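Local coordinates for protein aldose 1-epimerase (Escherichia coli, PDB 3NRE) that probably interconverts the alpha and beta anomers of aldose sugars, at residues Ala273-Pro276 and Gly277-Thr280; Ala80-Leu83 and His84-Trp88. One frame throughout, in Å; residues are numbered along the deposited sequence.

Both contacts are local, each one continuous piece of the all-beta aldose 1-epimerase fold: a beta turn in contact 1, an irregular loop in contact 2. Contact 2 (80-88) comes first, between strand 68-71 and strand 93-97, centred about 12 Å from the chain centre. Contact 1 (273-280) follows later, at the surface about 21 Å from that centre, where strand 272-274 gives way to strand 279-290. The centres of contacts 1 and 2 are about 20 Å apart and their nearest atoms about 13 Å apart, so neither packs on the other. Contact 1 thus connects two antiparallel sheets, whereas contact 2 buries Y82, H84 and W88, with H84 next to a bound PEG probably from the crystallisation liquor.

Contact 1: residues Ala273-Pro276 and Gly277-Thr280; sequences ALAP and GEST
E278 folds back over the turn and accepts the backbone N-H of A275: E278 OE1 lies 2.9 Å from A275 N, with a nearly straight N-H...O angle of 170°, and is met from above the carboxylate plane. The same two residues bound a type II beta turn, closed by E278 N donating to A275 O at 2.9 Å. G277 occupies its third position with positive phi (81°), where a beta carbon would run into P276 O. The tighter packing is at L274, the buried residue of the contact. L274 CD1 lies 3.7 Å from E278 O and 4.1 Å from T280 CG2, while L274 CD2 reaches S279 O at 3.7 Å. An alanine here is likely to open a gap beneath the backbone of E278 and S279 and leave T280 CG2 without its apolar neighbour. The outer side is looser: P276 and G277 are exposed, and S279 directs its CB away from 273-276, its OG bonding to T135. E278, though exposed too, is tied down by its bond to A275 N. The turn carries the chain from strand 272-274 to strand 279-290, the two short segments running 147° apart, with L274 buried on one side and the E278 carboxylate on the exposed side, where it probably steadies the turn through a charge-assisted bond to a main-chain amide.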
ATOM      1  N   ALA A 273     -18.126  -4.461  -4.373  1.00 33.99           N
ATOM      2  CA  ALA A 273     -18.891  -5.663  -3.971  1.00 36.74           C
ATOM      3  C   ALA A 273     -18.608  -6.798  -4.931  1.00 37.70           C
ATOM      4  O   ALA A 273     -18.876  -6.680  -6.132  1.00 44.03           O
ATOM      5  CB  ALA A 273     -20.405  -5.372  -3.951  1.00 37.37           C
ATOM      6  N   LEU A 274     -18.085  -7.900  -4.417  1.00 36.41           N
ATOM      7  CA  LEU A 274     -17.725  -9.046  -5.228  1.00 35.76           C
ATOM      8  C   LEU A 274     -18.572 -10.218  -4.809  1.00 37.30           C
ATOM      9  O   LEU A 274     -18.489 -10.647  -3.658  1.00 35.05           O
ATOM     10  CB  LEU A 274     -16.238  -9.431  -5.042  1.00 33.16           C
ATOM     11  CG  LEU A 274     -15.168  -8.492  -5.590  1.00 31.36           C
ATOM     12  CD1 LEU A 274     -13.706  -9.109  -5.424  1.00 26.80           C
ATOM     13  CD2 LEU A 274     -15.481  -8.069  -7.052  1.00 35.78           C
ATOM     14  N   ALA A 275     -19.401 -10.736  -5.726  1.00 41.48           N
ATOM     15  CA  ALA A 275     -20.156 -11.960  -5.444  1.00 39.84           C
ATOM     16  C   ALA A 275     -19.166 -13.114  -5.450  1.00 42.06           C
ATOM     17  O   ALA A 275     -18.046 -12.987  -5.987  1.00 41.47           O
ATOM     18  CB  ALA A 275     -21.292 -12.178  -6.488  1.00 46.22           C
ATOM     19  N   PRO A 276     -19.527 -14.254  -4.843  1.00 43.88           N
ATOM     20  CA  PRO A 276     -18.644 -15.416  -5.002  1.00 46.16           C
ATOM     21  C   PRO A 276     -18.270 -15.711  -6.466  1.00 46.46           C
ATOM     22  O   PRO A 276     -19.150 -15.740  -7.348  1.00 50.77           O
ATOM     23  CB  PRO A 276     -19.486 -16.563  -4.437  1.00 47.04           C
ATOM     24  CG  PRO A 276     -20.350 -15.928  -3.472  1.00 48.90           C
ATOM     25  CD  PRO A 276     -20.745 -14.610  -4.101  1.00 47.89           C
ATOM     26  N   GLY A 277     -16.974 -15.925  -6.697  1.00 44.08           N
ATOM     27  CA  GLY A 277     -16.395 -16.062  -8.022  1.00 43.96           C
ATOM     28  C   GLY A 277     -16.096 -14.788  -8.809  1.00 42.34           C
ATOM     29  O   GLY A 277     -15.478 -14.869  -9.873  1.00 46.28           O
ATOM     30  N   GLU A 278     -16.556 -13.625  -8.355  1.00 41.55           N
ATOM     31  CA  GLU A 278     -16.233 -12.327  -9.016  1.00 41.69           C
ATOM     32  C   GLU A 278     -14.859 -11.784  -8.596  1.00 40.71           C
ATOM     33  O   GLU A 278     -14.411 -12.047  -7.483  1.00 34.81           O
ATOM     34  CB  GLU A 278     -17.313 -11.267  -8.744  1.00 41.04           C
ATOM     35  CG  GLU A 278     -18.249 -10.971  -9.915  1.00 56.50           C
ATOM     36  CD  GLU A 278     -19.509 -10.236  -9.516  1.00 53.97           C
ATOM     37  OE1 GLU A 278     -19.569  -9.696  -8.379  1.00 48.68           O
ATOM     38  OE2 GLU A 278     -20.455 -10.176 -10.344  1.00 61.37           O
ATOM     39  N   SER A 279     -14.203 -11.035  -9.483  1.00 39.08           N
ATOM     40  CA  SER A 279     -12.862 -10.533  -9.197  1.00 38.44           C
ATOM     41  C   SER A 279     -12.767  -9.039  -9.414  1.00 37.73           C
ATOM     42  O   SER A 279     -13.563  -8.449 -10.136  1.00 38.66           O
ATOM     43  CB  SER A 279     -11.864 -11.201 -10.145  1.00 41.87           C
ATOM     44  OG  SER A 279     -11.927 -12.614 -10.048  1.00 48.35           O
ATOM     45  N   THR A 280     -11.780  -8.415  -8.822  1.00 35.94           N
ATOM     46  CA  THR A 280     -11.450  -7.042  -9.175  1.00 39.05           C
ATOM     47  C   THR A 280      -9.914  -6.926  -9.222  1.00 34.34           C
ATOM     48  O   THR A 280      -9.236  -7.712  -8.573  1.00 35.60           O
ATOM     49  CB  THR A 280     -12.049  -6.007  -8.226  1.00 41.07           C
ATOM     50  OG1 THR A 280     -11.851  -4.707  -8.797  1.00 47.54           O
ATOM     51  CG2 THR A 280     -11.412  -6.065  -6.832  1.00 37.41           C
TER

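Contact 2: residues Ala80-Leu83 and His84-Trp88; sequences AHYL and HGDGW
L83 lies against the imidazole of H84 in a CH-pi contact, within an irregular loop of the all-beta galactose mutarotase-type fold that runs into a 3-10 segment beginning at G87. Followed outward, the leucine keeps to H84 as far as CD1, and CD2 turns to W88. L83 CB lies 3.5 Å from H84 N. L83 CG, anti to the backbone N, sits at the same distance from H84 CD2. The chain then forks: L83 CD1 stands 3.5 Å from the centroid of the H84 ring, only 9° off its normal, and L83 CD2 reaches W88 CH2 at 3.9 Å. L83 and H84 lie side by side, whereas L83 crosses W88 at about a right angle.

The histidine nitrogens are both bonded, ND1 accepting from the backbone N of N56 and NE2 bonding to a bound PEG, probably from the crystallisation liquor. A polar molecule at that nitrogen is consistent with a pocket on this side of the loop, and in this superfamily histidines commonly line the sugar site; whether H84 does so here is an inference.

A second link across the loop runs through Y82. Y82 OH donates to D86 OD1 at 2.7 Å, approaching from above the plane of the carboxylate. The other oxygen, OD2, bonds to the hydroxyl of Y115, so two tyrosines grip the aspartate, which probably limits its rotation.

W88 lies at the start of the 3-10 segment, its indole stacked on F49 and one face met by H84 CB. NE1 points between two carbonyls: its bond to L83 O is weak, bent to 124°, and it also donates to G85 O, 3.0 Å from W88 NE1 and just 1° out of the indole plane.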
ATOM      1  N   ALA A  80      -4.551  -3.296  18.081  1.00 20.27           N
ATOM      2  CA  ALA A  80      -5.860  -3.812  18.472  1.00 21.75           C
ATOM      3  C   ALA A  80      -6.779  -4.053  17.282  1.00 20.23           C
ATOM      4  O   ALA A  80      -7.682  -4.909  17.337  1.00 21.78           O
ATOM      5  CB  ALA A  80      -6.570  -2.889  19.499  1.00 23.00           C
ATOM      6  N   HIS A  81      -6.550  -3.314  16.211  1.00 19.13           N
ATOM      7  CA  HIS A  81      -7.366  -3.488  15.019  1.00 18.16           C
ATOM      8  C   HIS A  81      -6.720  -4.405  14.013  1.00 18.53           C
ATOM      9  O   HIS A  81      -5.533  -4.274  13.739  1.00 17.80           O
ATOM     10  CB  HIS A  81      -7.649  -2.144  14.330  1.00 17.62           C
ATOM     11  CG  HIS A  81      -8.687  -1.348  15.035  1.00 18.58           C
ATOM     12  ND1 HIS A  81      -8.396  -0.554  16.128  1.00 18.92           N
ATOM     13  CD2 HIS A  81     -10.033  -1.319  14.886  1.00 18.83           C
ATOM     14  CE1 HIS A  81      -9.526  -0.058  16.601  1.00 23.81           C
ATOM     15  NE2 HIS A  81     -10.527  -0.470  15.844  1.00 20.12           N
ATOM     16  N   TYR A  82      -7.544  -5.283  13.462  1.00 19.83           N
ATOM     17  CA  TYR A  82      -7.211  -5.998  12.236  1.00 18.68           C
ATOM     18  C   TYR A  82      -6.753  -4.962  11.226  1.00 17.22           C
ATOM     19  O   TYR A  82      -7.416  -3.924  11.040  1.00 18.86           O
ATOM     20  CB  TYR A  82      -8.429  -6.749  11.750  1.00 19.73           C
ATOM     21  CG  TYR A  82      -8.240  -7.494  10.445  1.00 20.30           C
ATOM     22  CD1 TYR A  82      -8.464  -6.868   9.238  1.00 21.77           C
ATOM     23  CD2 TYR A  82      -7.917  -8.829  10.431  1.00 20.98           C
ATOM     24  CE1 TYR A  82      -8.317  -7.566   8.032  1.00 22.23           C
ATOM     25  CE2 TYR A  82      -7.780  -9.523   9.214  1.00 19.69           C
ATOM     26  CZ  TYR A  82      -8.005  -8.882   8.051  1.00 22.99           C
ATOM     27  OH  TYR A  82      -7.934  -9.577   6.833  1.00 22.82           O
ATOM     28  N   LEU A  83      -5.598  -5.218  10.605  1.00 16.68           N
ATOM     29  CA  LEU A  83      -4.906  -4.228   9.785  1.00 18.09           C
ATOM     30  C   LEU A  83      -4.484  -4.792   8.419  1.00 17.36           C
ATOM     31  O   LEU A  83      -3.844  -5.818   8.375  1.00 18.20           O
ATOM     32  CB  LEU A  83      -3.686  -3.771  10.610  1.00 21.74           C
ATOM     33  CG  LEU A  83      -2.739  -2.833  10.006  1.00 17.69           C
ATOM     34  CD1 LEU A  83      -3.418  -1.452   9.644  1.00 21.36           C
ATOM     35  CD2 LEU A  83      -1.480  -2.551  10.891  1.00 20.12           C
ATOM     36  N   HIS A  84      -4.845  -4.090   7.327  1.00 18.17           N
ATOM     37  CA  HIS A  84      -4.258  -4.302   5.974  1.00 18.07           C
ATOM     38  C   HIS A  84      -4.514  -5.674   5.392  1.00 19.39           C
ATOM     39  O   HIS A  84      -3.802  -6.071   4.462  1.00 20.84           O
ATOM     40  CB  HIS A  84      -2.743  -4.080   6.024  1.00 17.95           C
ATOM     41  CG  HIS A  84      -2.349  -2.667   6.278  1.00 17.20           C
ATOM     42  ND1 HIS A  84      -3.077  -1.594   5.813  1.00 17.64           N
ATOM     43  CD2 HIS A  84      -1.268  -2.150   6.903  1.00 18.69           C
ATOM     44  CE1 HIS A  84      -2.471  -0.481   6.161  1.00 19.96           C
ATOM     45  NE2 HIS A  84      -1.368  -0.783   6.829  1.00 18.71           N
ATOM     46  N   GLY A  85      -5.546  -6.370   5.871  1.00 18.27           N
ATOM     47  CA  GLY A  85      -5.859  -7.664   5.283  1.00 20.06           C
ATOM     48  C   GLY A  85      -4.918  -8.777   5.721  1.00 17.66           C
ATOM     49  O   GLY A  85      -4.265  -8.685   6.752  1.00 17.84           O
ATOM     50  N   ASP A  86      -4.856  -9.851   4.910  1.00 18.72           N
ATOM     51  CA  ASP A  86      -4.036 -11.021   5.248  1.00 17.84           C
ATOM     52  C   ASP A  86      -2.850 -11.243   4.325  1.00 17.45           C
ATOM     53  O   ASP A  86      -1.966 -11.998   4.663  1.00 19.30           O
ATOM     54  CB  ASP A  86      -4.875 -12.294   5.245  1.00 21.56           C
ATOM     55  CG  ASP A  86      -6.294 -12.047   5.733  1.00 24.84           C
ATOM     56  OD1 ASP A  86      -6.490 -11.818   6.981  1.00 21.86           O
ATOM     57  OD2 ASP A  86      -7.193 -12.055   4.834  1.00 23.60           O
ATOM     58  N   GLY A  87      -2.887 -10.674   3.142  1.00 19.51           N
ATOM     59  CA  GLY A  87      -1.847 -10.949   2.167  1.00 19.59           C
ATOM     60  C   GLY A  87      -0.440 -10.689   2.665  1.00 19.50           C
ATOM     61  O   GLY A  87       0.473 -11.527   2.517  1.00 18.99           O
ATOM     62  N   TRP A  88      -0.270  -9.527   3.276  1.00 18.41           N
ATOM     63  CA  TRP A  88       1.031  -9.135   3.803  1.00 18.52           C
ATOM     64  C   TRP A  88       1.616 -10.058   4.871  1.00 18.94           C
ATOM     65  O   TRP A  88       2.802  -9.950   5.167  1.00 18.67           O
ATOM     66  CB  TRP A  88       1.001  -7.677   4.308  1.00 17.05           C
ATOM     67  CG  TRP A  88       0.141  -7.440   5.541  1.00 18.44           C
ATOM     68  CD1 TRP A  88      -1.151  -7.874   5.773  1.00 17.32           C
ATOM     69  CD2 TRP A  88       0.508  -6.661   6.671  1.00 16.26           C
ATOM     70  NE1 TRP A  88      -1.578  -7.392   6.993  1.00 17.59           N
ATOM     71  CE2 TRP A  88      -0.580  -6.660   7.560  1.00 17.36           C
ATOM     72  CE3 TRP A  88       1.639  -5.915   6.995  1.00 17.23           C
ATOM     73  CZ2 TRP A  88      -0.563  -5.953   8.756  1.00 15.32           C
ATOM     74  CZ3 TRP A  88       1.671  -5.223   8.186  1.00 18.09           C
ATOM     75  CH2 TRP A  88       0.588  -5.256   9.072  1.00 18.67           C
TER